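Side-chain contacts in xylulose kinase (Escherichia coli, PDB 2ITM), which catalyses the ATP-dependent phosphorylation of D-xylulose to D-xylulose 5-phosphate as a homodimeric kinase of the FGGY family: residues Met1-Asp6 with Arg54-Leu59; Val14-Glu19 with His63-Val68; Gln318-Ser323 with Leu361-Leu366; Ala324-Phe329 with Gln466-Thr471. All coordinates share one frame; numbering follows the deposited sequence.

Interaction 1 (Met1-Asp6 with Arg54-Leu59)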
loop_
_atom_site.group_PDB
_atom_site.type_symbol
_atom_site.label_atom_id
_atom_site.label_comp_id
_atom_site.label_asym_id
_atom_site.label_seq_id
_atom_site.Cartn_x
_atom_site.Cartn_y
_atom_site.Cartn_z
ATOM N N MET A 1 8.082 -54.084 2.583
ATOM C CA MET A 1 7.985 -52.711 2.136
ATOM C C MET A 1 6.620 -52.123 2.449
ATOM O O MET A 1 5.730 -52.833 2.877
ATOM C CB MET A 1 8.280 -52.618 0.652
ATOM C CG MET A 1 9.563 -53.303 0.222
ATOM S SD MET A 1 10.931 -52.184 -0.006
ATOM C CE MET A 1 10.280 -51.166 -1.328
ATOM N N TYR A 2 6.473 -50.821 2.224
ATOM C CA TYR A 2 5.271 -50.105 2.573
ATOM C C TYR A 2 4.879 -49.050 1.538
ATOM O O TYR A 2 5.731 -48.460 0.899
ATOM C CB TYR A 2 5.351 -49.513 3.975
ATOM C CG TYR A 2 5.849 -50.513 4.967
ATOM C CD1 TYR A 2 7.195 -50.598 5.274
ATOM C CD2 TYR A 2 4.989 -51.410 5.565
ATOM C CE1 TYR A 2 7.660 -51.530 6.154
ATOM C CE2 TYR A 2 5.445 -52.344 6.442
ATOM C CZ TYR A 2 6.785 -52.404 6.735
ATOM O OH TYR A 2 7.239 -53.336 7.614
ATOM N N ILE A 3 3.575 -48.848 1.371
ATOM C CA ILE A 3 3.026 -47.762 0.567
ATOM C C ILE A 3 2.290 -46.736 1.426
ATOM O O ILE A 3 1.495 -47.088 2.286
ATOM C CB ILE A 3 2.074 -48.304 -0.515
ATOM C CG1 ILE A 3 2.800 -49.234 -1.473
ATOM C CG2 ILE A 3 1.403 -47.166 -1.266
ATOM C CD1 ILE A 3 3.703 -48.533 -2.402
ATOM N N GLY A 4 2.564 -45.467 1.159
ATOM C CA GLY A 4 1.713 -44.380 1.576
ATOM C C GLY A 4 1.132 -43.610 0.411
ATOM O O GLY A 4 1.843 -43.248 -0.517
ATOM N N ILE A 5 -0.175 -43.387 0.464
ATOM C CA ILE A 5 -0.885 -42.530 -0.473
ATOM C C ILE A 5 -1.370 -41.253 0.200
ATOM O O ILE A 5 -1.959 -41.294 1.271
ATOM C CB ILE A 5 -2.082 -43.255 -1.059
ATOM C CG1 ILE A 5 -1.678 -44.597 -1.653
ATOM C CG2 ILE A 5 -2.757 -42.403 -2.095
ATOM C CD1 ILE A 5 -2.832 -45.510 -1.890
ATOM N N ASP A 6 -1.139 -40.123 -0.452
ATOM C CA ASP A 6 -1.699 -38.847 -0.022
ATOM C C ASP A 6 -2.576 -38.228 -1.092
ATOM O O ASP A 6 -2.098 -37.765 -2.118
ATOM C CB ASP A 6 -0.603 -37.883 0.404
ATOM C CG ASP A 6 -1.134 -36.519 0.780
ATOM O OD1 ASP A 6 -0.509 -35.532 0.387
ATOM O OD2 ASP A 6 -2.150 -36.336 1.467
ATOM N N ARG A 54 -3.275 -44.340 -11.868
ATOM C CA ARG A 54 -2.137 -43.834 -12.608
ATOM C C ARG A 54 -0.849 -43.811 -11.805
ATOM O O ARG A 54 0.159 -44.357 -12.214
ATOM C CB ARG A 54 -2.456 -42.430 -13.094
ATOM C CG ARG A 54 -1.594 -41.932 -14.208
ATOM C CD ARG A 54 -2.227 -40.803 -15.002
ATOM N NE ARG A 54 -1.243 -39.908 -15.612
ATOM C CZ ARG A 54 -1.550 -38.896 -16.409
ATOM N NH1 ARG A 54 -2.816 -38.642 -16.698
ATOM N NH2 ARG A 54 -0.597 -38.134 -16.920
ATOM N N ALA A 55 -0.898 -43.150 -10.661
ATOM C CA ALA A 55 0.266 -42.967 -9.823
ATOM C C ALA A 55 0.867 -44.281 -9.348
ATOM O O ALA A 55 2.066 -44.448 -9.329
ATOM C CB ALA A 55 -0.072 -42.088 -8.655
ATOM N N MET A 56 0.010 -45.200 -8.942
ATOM C CA MET A 56 0.454 -46.461 -8.397
ATOM C C MET A 56 1.015 -47.331 -9.509
ATOM O O MET A 56 1.914 -48.120 -9.298
ATOM C CB MET A 56 -0.701 -47.179 -7.710
ATOM C CG MET A 56 -1.140 -46.564 -6.393
ATOM S SD MET A 56 0.102 -46.672 -5.125
ATOM C CE MET A 56 0.005 -48.405 -4.838
ATOM N N LYS A 57 0.457 -47.185 -10.693
ATOM C CA LYS A 57 0.966 -47.874 -11.857
ATOM C C LYS A 57 2.328 -47.339 -12.259
ATOM O O LYS A 57 3.229 -48.096 -12.561
ATOM C CB LYS A 57 -0.033 -47.802 -13.009
ATOM C CG LYS A 57 -1.078 -48.890 -12.950
ATOM C CD LYS A 57 -2.302 -48.602 -13.792
ATOM C CE LYS A 57 -3.305 -49.715 -13.639
ATOM N NZ LYS A 57 -4.511 -49.507 -14.436
ATOM N N ALA A 58 2.474 -46.025 -12.239
ATOM C CA ALA A 58 3.759 -45.422 -12.507
ATOM C C ALA A 58 4.806 -45.813 -11.471
ATOM O O ALA A 58 5.950 -46.091 -11.809
ATOM C CB ALA A 58 3.631 -43.941 -12.607
ATOM N N LEU A 59 4.409 -45.831 -10.208
ATOM C CA LEU A 59 5.310 -46.228 -9.132
ATOM C C LEU A 59 5.896 -47.587 -9.427
ATOM O O LEU A 59 7.064 -47.830 -9.195
ATOM C CB LEU A 59 4.584 -46.248 -7.792
ATOM C CG LEU A 59 5.448 -46.323 -6.535
ATOM C CD1 LEU A 59 6.172 -45.034 -6.268
ATOM C CD2 LEU A 59 4.648 -46.732 -5.347
#
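In the actin-like ATPase fold of the N-terminal domain, a helix lies over the first strand of the central sheet, and I3 and I5 of that strand meet M56 and L59 of the helix. The case illustrates how a strand and a helix can be joined by apolar side chains alone, with no hydrogen bond between them. The segment axes come to 11.0 Å at their closest and run at 147°, so the helix travels roughly against the strand, and side chains fill the layer between. I3 does most of the work because its two branches take different partners. CG2, anti to the backbone N (chi1 of CG1 -61°), meets the methyl of M56, with I3 CG2 to M56 CE at 4.0 Å. The other branch ends in the closest touch of the contact, I3 CD1 to L59 CD2 at 3.6 Å. In both pairs the side chains reach out and meet tip to tip. M56 has an unbranched chain bent at chi2 and chi3, which carries its sulfur and methyl toward I3 and I5; I5 CG1 to M56 SD, at 4.4 Å, is a looser approach. All four residues are buried. One step beyond I5 the strand reaches D6, thought to be important for activity. The layer continues across the sheet: V14 of the neighbouring strand 11-17 touches both M56 and L59, L16 of that strand leans on I3, and L59 extends onto A25 and Q27 of strand 23-30, while I3 binds through its backbone to strand 70-75 on the other flank.

Interaction 2 (Val14-Glu19 with His63-Val68)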
loop_
_atom_site.group_PDB
_atom_site.type_symbol
_atom_site.label_atom_id
_atom_site.label_comp_id
_atom_site.label_asym_id
_atom_site.label_seq_id
_atom_site.Cartn_x
_atom_site.Cartn_y
_atom_site.Cartn_z
ATOM N N VAL A 14 2.083 -40.866 -4.160
ATOM C CA VAL A 14 2.344 -42.175 -3.599
ATOM C C VAL A 14 3.823 -42.407 -3.366
ATOM O O VAL A 14 4.655 -42.009 -4.169
ATOM C CB VAL A 14 1.760 -43.311 -4.461
ATOM C CG1 VAL A 14 0.319 -43.030 -4.827
ATOM C CG2 VAL A 14 2.587 -43.536 -5.704
ATOM N N ILE A 15 4.139 -43.047 -2.250
ATOM C CA ILE A 15 5.512 -43.385 -1.917
ATOM C C ILE A 15 5.716 -44.846 -1.561
ATOM O O ILE A 15 4.792 -45.533 -1.117
ATOM C CB ILE A 15 6.041 -42.499 -0.786
ATOM C CG1 ILE A 15 5.423 -42.874 0.551
ATOM C CG2 ILE A 15 5.873 -41.025 -1.121
ATOM C CD1 ILE A 15 6.143 -42.281 1.717
ATOM N N LEU A 16 6.944 -45.302 -1.740
ATOM C CA LEU A 16 7.347 -46.647 -1.391
ATOM C C LEU A 16 8.411 -46.597 -0.321
ATOM O O LEU A 16 9.504 -46.110 -0.596
ATOM C CB LEU A 16 7.877 -47.330 -2.626
ATOM C CG LEU A 16 7.761 -48.834 -2.811
ATOM C CD1 LEU A 16 9.038 -49.408 -3.311
ATOM C CD2 LEU A 16 7.252 -49.581 -1.626
ATOM N N LEU A 17 8.106 -47.116 0.861
ATOM C CA LEU A 17 9.069 -47.168 1.948
ATOM C C LEU A 17 9.680 -48.544 2.025
ATOM O O LEU A 17 8.994 -49.540 1.876
ATOM C CB LEU A 17 8.394 -46.878 3.286
ATOM C CG LEU A 17 8.125 -45.480 3.825
ATOM C CD1 LEU A 17 7.965 -45.550 5.310
ATOM C CD2 LEU A 17 9.223 -44.514 3.454
ATOM N N ASN A 18 10.975 -48.591 2.299
ATOM C CA ASN A 18 11.650 -49.841 2.597
ATOM C C ASN A 18 11.456 -50.340 4.023
ATOM O O ASN A 18 10.819 -49.696 4.833
ATOM C CB ASN A 18 13.136 -49.748 2.246
ATOM C CG ASN A 18 13.880 -48.733 3.092
ATOM O OD1 ASN A 18 14.893 -48.208 2.678
ATOM N ND2 ASN A 18 13.379 -48.465 4.272
ATOM N N GLU A 19 12.017 -51.502 4.318
ATOM C CA GLU A 19 11.974 -52.035 5.665
ATOM C C GLU A 19 12.496 -51.037 6.683
ATOM O O GLU A 19 11.947 -50.910 7.765
ATOM C CB GLU A 19 12.732 -53.353 5.757
ATOM C CG GLU A 19 12.701 -54.174 4.483
ATOM C CD GLU A 19 13.400 -53.493 3.327
ATOM O OE1 GLU A 19 12.747 -53.246 2.302
ATOM O OE2 GLU A 19 14.607 -53.203 3.444
ATOM N N HIS A 63 9.597 -49.376 -9.552
ATOM C CA HIS A 63 9.959 -50.416 -8.623
ATOM C C HIS A 63 8.803 -51.350 -8.325
ATOM O O HIS A 63 7.699 -50.918 -8.088
ATOM C CB HIS A 63 10.496 -49.831 -7.325
ATOM C CG HIS A 63 11.120 -50.850 -6.433
ATOM N ND1 HIS A 63 12.464 -50.867 -6.149
ATOM C CD2 HIS A 63 10.587 -51.911 -5.790
ATOM C CE1 HIS A 63 12.732 -51.888 -5.360
ATOM N NE2 HIS A 63 11.610 -52.539 -5.127
ATOM N N SER A 64 9.099 -52.639 -8.302
ATOM C CA SER A 64 8.103 -53.632 -7.961
ATOM C C SER A 64 7.483 -53.422 -6.587
ATOM O O SER A 64 8.152 -53.099 -5.629
ATOM C CB SER A 64 8.656 -55.045 -8.107
ATOM O OG SER A 64 7.821 -55.999 -7.499
ATOM N N LEU A 65 6.189 -53.628 -6.523
ATOM C CA LEU A 65 5.432 -53.447 -5.307
ATOM C C LEU A 65 5.017 -54.788 -4.735
ATOM O O LEU A 65 4.213 -54.857 -3.819
ATOM C CB LEU A 65 4.202 -52.602 -5.601
ATOM C CG LEU A 65 4.476 -51.309 -6.348
ATOM C CD1 LEU A 65 3.200 -50.497 -6.522
ATOM C CD2 LEU A 65 5.539 -50.522 -5.633
ATOM N N GLN A 66 5.563 -55.851 -5.300
ATOM C CA GLN A 66 5.182 -57.199 -4.921
ATOM C C GLN A 66 5.617 -57.567 -3.508
ATOM O O GLN A 66 5.141 -58.540 -2.958
ATOM C CB GLN A 66 5.699 -58.230 -5.925
ATOM C CG GLN A 66 4.962 -58.273 -7.260
ATOM C CD GLN A 66 3.530 -58.777 -7.155
ATOM O OE1 GLN A 66 2.902 -59.080 -8.163
ATOM N NE2 GLN A 66 3.014 -58.857 -5.943
ATOM N N ASP A 67 6.508 -56.776 -2.925
ATOM C CA ASP A 67 6.946 -57.007 -1.549
ATOM C C ASP A 67 6.383 -56.022 -0.528
ATOM O O ASP A 67 6.803 -56.007 0.616
ATOM C CB ASP A 67 8.468 -57.006 -1.464
ATOM C CG ASP A 67 9.087 -58.211 -2.112
ATOM O OD1 ASP A 67 8.921 -59.326 -1.591
ATOM O OD2 ASP A 67 9.750 -58.126 -3.154
ATOM N N VAL A 68 5.434 -55.203 -0.944
ATOM C CA VAL A 68 4.681 -54.390 -0.010
ATOM C C VAL A 68 3.857 -55.252 0.939
ATOM O O VAL A 68 3.205 -56.194 0.524
ATOM C CB VAL A 68 3.790 -53.380 -0.733
ATOM C CG1 VAL A 68 2.954 -52.602 0.247
ATOM C CG2 VAL A 68 4.618 -52.454 -1.563
#
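L16 is the single residue of segment 14-19 that touches segment 63-68, and it meets H63, L65 and V68 in turn, a compact example of one branched side chain closing a strand against a loop. The apolar pairs come first. L16 CG lies 4.0 Å from L65 CD2, and L16 CD2 lies 3.9 Å from V68 CG2; in each pair the side chains cross obliquely. A chi1 of -150° puts CG of L16, roughly anti to the backbone N, out toward the loop, and the branch there sends CD1 to H63 and CD2 to V68. The second kind of interaction is a CH-pi contact: L16 CD1 stands 4.2 Å from the centroid of the H63 ring, off-centre and 30° from the ring normal, the two side chains crossing at about a right angle. Polar bonds take no part across the contact; they shape the loop instead. S64 OG accepts from Q66 N at 3.2 Å in a nearly straight bond, an ST turn, and V68 N bonds to L65 O at 3.1 Å, closing a type I beta turn that sets L65 and V68 beside the leucine. Trimming L16 to an alanine removes CG and both methyls, which is likely to open a gap between strand 11-17 and the loop, with H63, L65 and V68 losing their partner. The loop follows helix 45-62, whose L59 packs on L65, and leads into strand 70-75; L16 itself sits on strand 11-17, bonded through its backbone to strand 23-30 and flanked by M1 at the start of the chain.

Interaction 3 (Gln318-Ser323 with Leu361-Leu366); sequences QQADES and LARAVL
The guanidinium of R363 is approached in two ways from segment 318-323: the methyl of A320 lies at its edge, near its plane, whereas the carboxylate of E322 comes in obliquely. The two charged planes are 29° apart, and E322 OE1 is 4.0 Å from R363 NH2, well out of the guanidinium plane. No N-H points at the oxygen, so this is a long salt bridge of charge attraction alone. E322 reaches it because its chain, with CG anti to the carbonyl carbon, bends at chi2 (-73°). The stronger polar partner of R363 is E367, which pairs with NH1. Closer packing involves the aliphatic part of the arginine: A320 CB is 3.5 Å from R363 CG and 4.0 Å from R363 CB. The principle at work is that a loop without regular structure, running between helix 310-316 and strand 328-333 of the C-terminal domain, is laid along helix 358-381 by the packing of A320, with a long charge pair beside it and a hydrogen bond from the D321 backbone N to E360 OE1. Part of its shape is set by an Asx turn at D321. D321 OD1 accepts from S323 N at 2.7 Å on the anti side and from S323 OG at 2.8 Å on the syn side, both from one face of the carboxylate plane. Y401 of helix 400-410 also touches R363, and L361, on helix 358-381 like R363, packs on L304 of the second subunit.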
loop_
_atom_site.group_PDB
_atom_site.type_symbol
_atom_site.label_atom_id
_atom_site.label_comp_id
_atom_site.label_asym_id
_atom_site.label_seq_id
_atom_site.Cartn_x
_atom_site.Cartn_y
_atom_site.Cartn_z
ATOM N N GLN A 318 20.070 -7.365 6.732
ATOM C CA GLN A 318 21.125 -7.155 7.705
ATOM C C GLN A 318 21.881 -5.868 7.438
ATOM O O GLN A 318 22.521 -5.320 8.319
ATOM C CB GLN A 318 22.073 -8.339 7.706
ATOM C CG GLN A 318 21.486 -9.565 8.336
ATOM C CD GLN A 318 22.316 -10.791 8.078
ATOM O OE1 GLN A 318 22.724 -11.040 6.950
ATOM N NE2 GLN A 318 22.567 -11.563 9.123
ATOM N N GLN A 319 21.785 -5.383 6.210
ATOM C CA GLN A 319 22.242 -4.045 5.878
ATOM C C GLN A 319 21.223 -2.973 6.240
ATOM O O GLN A 319 21.405 -1.823 5.895
ATOM C CB GLN A 319 22.606 -3.955 4.378
ATOM C CG GLN A 319 23.765 -4.856 3.957
ATOM C CD GLN A 319 24.694 -5.222 5.109
ATOM O OE1 GLN A 319 25.460 -4.388 5.583
ATOM N NE2 GLN A 319 24.623 -6.472 5.571
ATOM N N ALA A 320 20.187 -3.361 6.952
ATOM C CA ALA A 320 19.180 -2.400 7.349
ATOM C C ALA A 320 19.751 -1.297 8.241
ATOM O O ALA A 320 20.497 -1.557 9.175
ATOM C CB ALA A 320 18.023 -3.086 8.009
ATOM N N ASP A 321 19.377 -0.053 7.928
ATOM C CA ASP A 321 19.821 1.131 8.649
ATOM C C ASP A 321 19.309 1.176 10.084
ATOM O O ASP A 321 18.140 1.424 10.334
ATOM C CB ASP A 321 19.404 2.382 7.881
ATOM C CG ASP A 321 19.902 3.652 8.518
ATOM O OD1 ASP A 321 20.182 3.641 9.729
ATOM O OD2 ASP A 321 20.039 4.713 7.887
ATOM N N GLU A 322 20.203 0.932 11.028
ATOM C CA GLU A 322 19.831 0.847 12.429
ATOM C C GLU A 322 19.147 2.104 12.954
ATOM O O GLU A 322 18.390 2.047 13.911
ATOM C CB GLU A 322 21.049 0.541 13.274
ATOM C CG GLU A 322 21.640 -0.831 13.028
ATOM C CD GLU A 322 20.797 -1.961 13.610
ATOM O OE1 GLU A 322 19.631 -2.104 13.214
ATOM O OE2 GLU A 322 21.311 -2.703 14.465
ATOM N N SER A 323 19.417 3.241 12.335
ATOM C CA SER A 323 19.004 4.517 12.900
ATOM C C SER A 323 17.656 4.930 12.328
ATOM O O SER A 323 16.941 5.735 12.914
ATOM C CB SER A 323 20.040 5.598 12.596
ATOM O OG SER A 323 19.938 6.023 11.254
ATOM N N LEU A 361 12.842 -2.444 4.027
ATOM C CA LEU A 361 11.640 -3.159 3.655
ATOM C C LEU A 361 11.786 -4.638 3.944
ATOM O O LEU A 361 10.891 -5.270 4.469
ATOM C CB LEU A 361 11.330 -2.930 2.187
ATOM C CG LEU A 361 10.244 -1.891 1.967
ATOM C CD1 LEU A 361 10.343 -0.809 2.985
ATOM C CD2 LEU A 361 10.243 -1.329 0.557
ATOM N N ALA A 362 12.941 -5.178 3.598
ATOM C CA ALA A 362 13.188 -6.594 3.736
ATOM C C ALA A 362 13.256 -6.990 5.196
ATOM O O ALA A 362 12.725 -8.006 5.589
ATOM C CB ALA A 362 14.461 -6.975 3.027
ATOM N N ARG A 363 13.921 -6.175 5.990
ATOM C CA ARG A 363 13.841 -6.305 7.427
ATOM C C ARG A 363 12.427 -6.283 7.990
ATOM O O ARG A 363 12.102 -7.070 8.857
ATOM C CB ARG A 363 14.674 -5.242 8.102
ATOM C CG ARG A 363 15.866 -5.797 8.782
ATOM C CD ARG A 363 15.713 -6.019 10.241
ATOM N NE ARG A 363 17.002 -5.787 10.867
ATOM C CZ ARG A 363 17.317 -6.110 12.104
ATOM N NH1 ARG A 363 16.433 -6.698 12.888
ATOM N NH2 ARG A 363 18.513 -5.837 12.555
ATOM N N ALA A 364 11.609 -5.369 7.497
ATOM C CA ALA A 364 10.237 -5.239 7.957
ATOM C C ALA A 364 9.419 -6.513 7.751
ATOM O O ALA A 364 8.736 -6.968 8.647
ATOM C CB ALA A 364 9.577 -4.075 7.307
ATOM N N VAL A 365 9.525 -7.093 6.568
ATOM C CA VAL A 365 8.836 -8.320 6.253
ATOM C C VAL A 365 9.186 -9.470 7.183
ATOM O O VAL A 365 8.310 -10.097 7.748
ATOM C CB VAL A 365 9.022 -8.715 4.780
ATOM C CG1 VAL A 365 8.194 -9.915 4.456
ATOM C CG2 VAL A 365 8.640 -7.576 3.887
ATOM N N LEU A 366 10.472 -9.725 7.357
ATOM C CA LEU A 366 10.919 -10.790 8.232
ATOM C C LEU A 366 10.367 -10.626 9.636
ATOM O O LEU A 366 9.868 -11.562 10.224
ATOM C CB LEU A 366 12.444 -10.851 8.267
ATOM C CG LEU A 366 13.164 -11.176 6.960
ATOM C CD1 LEU A 366 14.645 -11.426 7.197
ATOM C CD2 LEU A 366 12.519 -12.350 6.292
#

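Interaction 4 (Ala324-Phe329 with Gln466-Thr471); sequences AEPVWF and QPRRET
W328 and T471 form the tight part of this contact, where an indole is covered by a methyl from a helix. T471 CG2 lies 3.4 Å above the ring plane, toward the rim, and 3.8 Å from the centroid of the six-membered ring of W328, a CH-pi contact over the face. The opposite face is covered by P326 CB, 3.5 Å from the plane, so the indole is held between a proline of its own segment and a threonine of the helix. T471 is itself oriented: with CG2 anti to the backbone N (chi1 of OG1 -74°), the methyl faces the ring and OG1 donates back to P467 O at 3.2 Å, an oxygen that also accepts from T471 N across the opposite face of its carbonyl plane. Nearby, W328 CZ3 rests 3.6 Å from R468 O. Looser is the approach of CG of the exposed P326 ring to the R468 guanidinium, where P326 CG and R468 NH2 are 4.2 Å apart and the guanidinium is met obliquely, with no hydrogen bond. Cutting W328 back to an alanine removes the whole indole, which is likely to leave the T471 methyl without its aromatic face and open a gap between P326 and the helix. The arrangement is an aromatic residue sandwiched by aliphatic groups, and here it joins the start of strand 328-333, which pairs antiparallel with 345-353, to helix 459-479 near the C-terminus.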
loop_
_atom_site.group_PDB
_atom_site.type_symbol
_atom_site.label_atom_id
_atom_site.label_comp_id
_atom_site.label_asym_id
_atom_site.label_seq_id
_atom_site.Cartn_x
_atom_site.Cartn_y
_atom_site.Cartn_z
ATOM N N ALA A 324 17.330 4.370 11.172
ATOM C CA ALA A 324 15.989 4.434 10.619
ATOM C C ALA A 324 14.941 4.038 11.632
ATOM O O ALA A 324 15.066 3.037 12.316
ATOM C CB ALA A 324 15.895 3.565 9.401
ATOM N N GLU A 325 13.896 4.838 11.718
ATOM C CA GLU A 325 12.665 4.389 12.323
ATOM C C GLU A 325 12.107 3.159 11.631
ATOM O O GLU A 325 12.367 2.915 10.465
ATOM C CB GLU A 325 11.632 5.502 12.321
ATOM C CG GLU A 325 11.868 6.561 13.373
ATOM C CD GLU A 325 11.334 7.906 12.950
ATOM O OE1 GLU A 325 11.179 8.123 11.738
ATOM O OE2 GLU A 325 11.061 8.741 13.830
ATOM N N PRO A 326 11.346 2.379 12.380
ATOM C CA PRO A 326 10.811 1.097 11.884
ATOM C C PRO A 326 9.779 1.336 10.799
ATOM O O PRO A 326 8.966 2.239 10.920
ATOM C CB PRO A 326 10.158 0.498 13.125
ATOM C CG PRO A 326 10.807 1.175 14.251
ATOM C CD PRO A 326 11.074 2.561 13.812
ATOM N N VAL A 327 9.854 0.540 9.743
ATOM C CA VAL A 327 8.712 0.191 8.923
ATOM C C VAL A 327 7.990 -0.967 9.566
ATOM O O VAL A 327 8.616 -1.860 10.100
ATOM C CB VAL A 327 9.162 -0.281 7.543
ATOM C CG1 VAL A 327 7.998 -0.434 6.638
ATOM C CG2 VAL A 327 10.143 0.666 6.962
ATOM N N TRP A 328 6.668 -0.946 9.501
ATOM C CA TRP A 328 5.870 -2.042 10.008
ATOM C C TRP A 328 5.171 -2.801 8.883
ATOM O O TRP A 328 4.388 -2.239 8.137
ATOM C CB TRP A 328 4.872 -1.545 11.053
ATOM C CG TRP A 328 5.519 -0.817 12.171
ATOM C CD1 TRP A 328 5.798 0.501 12.223
ATOM C CD2 TRP A 328 5.982 -1.371 13.399
ATOM N NE1 TRP A 328 6.410 0.814 13.406
ATOM C CE2 TRP A 328 6.531 -0.325 14.149
ATOM C CE3 TRP A 328 5.984 -2.652 13.950
ATOM C CZ2 TRP A 328 7.087 -0.522 15.402
ATOM C CZ3 TRP A 328 6.526 -2.840 15.190
ATOM C CH2 TRP A 328 7.069 -1.785 15.904
ATOM N N PHE A 329 5.465 -4.087 8.778
ATOM C CA PHE A 329 4.757 -4.963 7.860
ATOM C C PHE A 329 3.696 -5.761 8.588
ATOM O O PHE A 329 3.998 -6.504 9.501
ATOM C CB PHE A 329 5.737 -5.887 7.130
ATOM C CG PHE A 329 5.091 -6.819 6.147
ATOM C CD1 PHE A 329 4.531 -6.345 4.985
ATOM C CD2 PHE A 329 5.069 -8.174 6.373
ATOM C CE1 PHE A 329 3.964 -7.197 4.088
ATOM C CE2 PHE A 329 4.496 -9.026 5.481
ATOM C CZ PHE A 329 3.939 -8.533 4.338
ATOM N N GLN A 466 10.137 -7.431 22.531
ATOM C CA GLN A 466 8.856 -7.499 23.197
ATOM C C GLN A 466 7.980 -6.266 22.985
ATOM O O GLN A 466 6.817 -6.396 22.668
ATOM C CB GLN A 466 9.000 -7.844 24.670
ATOM C CG GLN A 466 9.327 -9.290 24.945
ATOM C CD GLN A 466 8.176 -10.213 24.680
ATOM O OE1 GLN A 466 7.171 -10.179 25.387
ATOM N NE2 GLN A 466 8.313 -11.055 23.666
ATOM N N PRO A 467 8.541 -5.074 23.143
ATOM C CA PRO A 467 7.791 -3.853 22.855
ATOM C C PRO A 467 7.384 -3.710 21.398
ATOM O O PRO A 467 6.379 -3.098 21.117
ATOM C CB PRO A 467 8.745 -2.730 23.255
ATOM C CG PRO A 467 10.069 -3.353 23.421
ATOM C CD PRO A 467 9.866 -4.785 23.699
ATOM N N ARG A 468 8.161 -4.281 20.490
ATOM C CA ARG A 468 7.779 -4.307 19.093
ATOM C C ARG A 468 6.579 -5.216 18.809
ATOM O O ARG A 468 5.731 -4.887 18.001
ATOM C CB ARG A 468 8.965 -4.679 18.212
ATOM C CG ARG A 468 10.090 -3.681 18.263
ATOM C CD ARG A 468 11.355 -4.118 17.571
ATOM N NE ARG A 468 11.966 -3.030 16.821
ATOM C CZ ARG A 468 12.823 -2.188 17.345
ATOM N NH1 ARG A 468 13.161 -2.327 18.612
ATOM N NH2 ARG A 468 13.348 -1.217 16.630
ATOM N N ARG A 469 6.536 -6.355 19.493
ATOM C CA ARG A 469 5.414 -7.286 19.441
ATOM C C ARG A 469 4.137 -6.615 19.923
ATOM O O ARG A 469 3.097 -6.749 19.310
ATOM C CB ARG A 469 5.703 -8.523 20.302
ATOM C CG ARG A 469 6.401 -9.668 19.587
ATOM C CD ARG A 469 7.081 -10.659 20.489
ATOM N NE ARG A 469 6.270 -11.819 20.840
ATOM C CZ ARG A 469 5.242 -12.242 20.154
ATOM N NH1 ARG A 469 4.880 -11.608 19.060
ATOM N NH2 ARG A 469 4.565 -13.298 20.558
ATOM N N GLU A 470 4.246 -5.905 21.038
ATOM C CA GLU A 470 3.166 -5.104 21.585
ATOM C C GLU A 470 2.691 -4.074 20.584
ATOM O O GLU A 470 1.515 -3.886 20.394
ATOM C CB GLU A 470 3.674 -4.409 22.828
ATOM C CG GLU A 470 2.628 -3.819 23.737
ATOM C CD GLU A 470 3.261 -3.182 24.960
ATOM O OE1 GLU A 470 4.173 -3.795 25.546
ATOM O OE2 GLU A 470 2.859 -2.066 25.312
ATOM N N THR A 471 3.631 -3.412 19.947
ATOM C CA THR A 471 3.299 -2.394 18.978
ATOM C C THR A 471 2.633 -2.991 17.739
ATOM O O THR A 471 1.602 -2.521 17.294
ATOM C CB THR A 471 4.538 -1.568 18.617
ATOM O OG1 THR A 471 4.850 -0.687 19.693
ATOM C CG2 THR A 471 4.232 -0.630 17.492
#

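The four contacts form two pairs, one in each part of a two-domain kinase. Interactions 1 and 2 have centres about 8 Å apart and share a sheet: strands 2-7 and 11-17 are neighbours, with Y2 O to L17 N at 2.7 Å a probable hydrogen bond. Interactions 3 and 4, centres about 11 Å apart, touch through A364 and F329, where A364 O is 3.5 Å from F329 CB. Between interactions 1 and 3 the nearest atoms remain about 27 Å apart. Interaction 1 is the one tied to the active site: its strand carries D6, inferred to matter for activity, and the I5 side chain is about 11 Å from that of D233, the inferred proton acceptor, which also lines the xylulose pocket. Interactions 2, 3 and 4 lie away from it.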